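Local coordinates for interphotoreceptor retinoid-binding protein (Xenopus laevis, PDB 1J7X), which probably binds retinoids and carries them between cells of the retina, at residues T140-I145 and G204-T209. Sequence-based numbering, arbitrary orientation.
Sequences TENLII and GVYVLT
N142 and Y206 share one face of the strand pair, and both start with CG anti to their own carbonyl carbon (chi1 -74° and -56°). The Y206 ring is thereby swung back toward the start of its strand, above G204. The N142 carboxamide reaches the same place from the neighbouring strand. Its OD1 lies in the ring plane, 3.8 Å from CE1 of Y206, so the tyrosine meets the amide oxygen with an edge. The same OD1 rests 3.2 Å from CA of G204, which has no side chain between the amide and the backbone. Further along, CG2 of I144, anti to its backbone N, touches CG of L208 at 3.8 Å. CD1 of I144 approaches the Y206 ring obliquely. I295 of helix 287-296 packs on N142, I144 and Y206, so this face is turned toward that helix. L143, V205, I145 and V207 occupy the other face. There CD1 of I145 meets CG1 of V205 at 3.9 Å.

The backbones run parallel and are joined by four hydrogen bonds. L143 N donates to G204 O and I145 N to Y206 O, both at 2.7 Å. In return, Y206 N donates to L143 O and L208 N to I145 O. The CA atoms of V205 and V207 also approach the carbonyl oxygens of L143 and I145, respectively. Strand 142-146 bonds on to strand 108-112, and strand 204-209 to strand 231-234, so both are interior strands. Helix 119-137 lies between strands 108-112 and 142-146, and helix 216-226 between 204-209 and 231-234. The link within this pair also holds strands 173-179 and 186-189. Such adjacent parallel strands inside a mixed sheet are consistent with the ClpP/crotonase-like beta-beta-alpha spiral of the S41 peptidase family.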
loop_
_atom_site.group_PDB
_atom_site.type_symbol
_atom_site.label_atom_id
_atom_site.label_comp_id
_atom_site.label_asym_id
_atom_site.label_seq_id
_atom_site.Cartn_x
_atom_site.Cartn_y
_atom_site.Cartn_z
ATOM N N THR A 140 1.441 16.498 22.248
ATOM C CA THR A 140 2.682 16.611 21.438
ATOM C C THR A 140 2.671 17.610 20.286
ATOM O O THR A 140 1.618 17.996 19.753
ATOM C CB THR A 140 3.062 15.236 20.921
ATOM O OG1 THR A 140 2.110 14.771 19.946
ATOM C CG2 THR A 140 3.091 14.209 22.051
ATOM N N GLU A 141 3.864 18.034 19.820
ATOM C CA GLU A 141 3.924 18.998 18.783
ATOM C C GLU A 141 4.358 18.279 17.470
ATOM O O GLU A 141 4.198 18.805 16.403
ATOM C CB GLU A 141 4.935 20.075 19.137
ATOM C CG GLU A 141 4.396 21.068 20.175
ATOM C CD GLU A 141 3.065 21.646 19.757
ATOM O OE1 GLU A 141 2.837 21.837 18.548
ATOM O OE2 GLU A 141 2.187 21.908 20.615
ATOM N N ASN A 142 4.885 17.099 17.615
ATOM C CA ASN A 142 5.288 16.296 16.444
ATOM C C ASN A 142 4.963 14.820 16.745
ATOM O O ASN A 142 4.836 14.415 17.929
ATOM C CB ASN A 142 6.782 16.412 16.230
ATOM C CG ASN A 142 7.166 17.738 15.675
ATOM O OD1 ASN A 142 6.870 18.055 14.520
ATOM N ND2 ASN A 142 7.821 18.541 16.514
ATOM N N LEU A 143 4.715 14.044 15.705
ATOM C CA LEU A 143 4.338 12.636 15.880
ATOM C C LEU A 143 5.125 11.751 14.948
ATOM O O LEU A 143 5.285 12.029 13.781
ATOM C CB LEU A 143 2.855 12.457 15.573
ATOM C CG LEU A 143 2.350 11.010 15.597
ATOM C CD1 LEU A 143 2.396 10.498 17.047
ATOM C CD2 LEU A 143 0.927 10.811 15.120
ATOM N N ILE A 144 5.624 10.680 15.487
ATOM C CA ILE A 144 6.359 9.655 14.745
ATOM C C ILE A 144 5.486 8.463 14.662
ATOM O O ILE A 144 5.185 7.892 15.699
ATOM C CB ILE A 144 7.694 9.266 15.413
ATOM C CG1 ILE A 144 8.688 10.440 15.299
ATOM C CG2 ILE A 144 8.296 8.107 14.747
ATOM C CD1 ILE A 144 8.174 11.755 15.735
ATOM N N ILE A 145 5.098 8.011 13.485
ATOM C CA ILE A 145 4.275 6.826 13.327
ATOM C C ILE A 145 5.213 5.742 12.804
ATOM O O ILE A 145 5.785 5.871 11.700
ATOM C CB ILE A 145 3.110 7.114 12.329
ATOM C CG1 ILE A 145 2.293 8.338 12.718
ATOM C CG2 ILE A 145 2.265 5.812 12.131
ATOM C CD1 ILE A 145 1.148 8.583 11.728
ATOM N N GLY A 204 3.908 18.312 12.932
ATOM C CA GLY A 204 4.805 17.472 12.169
ATOM C C GLY A 204 4.522 15.987 12.351
ATOM O O GLY A 204 4.280 15.506 13.432
ATOM N N VAL A 205 4.549 15.262 11.250
ATOM C CA VAL A 205 4.318 13.864 11.232
ATOM C C VAL A 205 5.435 13.149 10.429
ATOM O O VAL A 205 5.772 13.567 9.297
ATOM C CB VAL A 205 2.959 13.484 10.656
ATOM C CG1 VAL A 205 2.788 11.947 10.731
ATOM C CG2 VAL A 205 1.805 14.170 11.405
ATOM N N TYR A 206 6.019 12.178 11.046
ATOM C CA TYR A 206 7.108 11.371 10.512
ATOM C C TYR A 206 6.785 9.884 10.526
ATOM O O TYR A 206 6.482 9.343 11.573
ATOM C CB TYR A 206 8.350 11.665 11.285
ATOM C CG TYR A 206 8.669 13.137 11.271
ATOM C CD1 TYR A 206 8.078 14.002 12.181
ATOM C CD2 TYR A 206 9.497 13.697 10.277
ATOM C CE1 TYR A 206 8.292 15.389 12.155
ATOM C CE2 TYR A 206 9.770 15.005 10.270
ATOM C CZ TYR A 206 9.132 15.889 11.186
ATOM O OH TYR A 206 9.385 17.247 11.063
ATOM N N VAL A 207 6.737 9.226 9.333
ATOM C CA VAL A 207 6.383 7.824 9.209
ATOM C C VAL A 207 7.581 6.990 8.942
ATOM O O VAL A 207 8.337 7.287 8.020
ATOM C CB VAL A 207 5.382 7.622 8.085
ATOM C CG1 VAL A 207 4.978 6.217 8.017
ATOM C CG2 VAL A 207 4.168 8.508 8.331
ATOM N N LEU A 208 7.849 6.025 9.786
ATOM C CA LEU A 208 8.992 5.146 9.696
ATOM C C LEU A 208 8.617 3.924 8.901
ATOM O O LEU A 208 7.625 3.231 9.202
ATOM C CB LEU A 208 9.508 4.730 11.083
ATOM C CG LEU A 208 9.750 5.843 12.105
ATOM C CD1 LEU A 208 10.467 5.221 13.300
ATOM C CD2 LEU A 208 10.469 6.997 11.588
ATOM N N THR A 209 9.465 3.547 7.916
ATOM C CA THR A 209 9.213 2.378 7.125
ATOM C C THR A 209 10.388 1.430 7.034
ATOM O O THR A 209 11.528 1.860 7.214
ATOM C CB THR A 209 8.867 2.780 5.635
ATOM O OG1 THR A 209 10.023 3.504 5.128
ATOM C CG2 THR A 209 7.591 3.646 5.606
#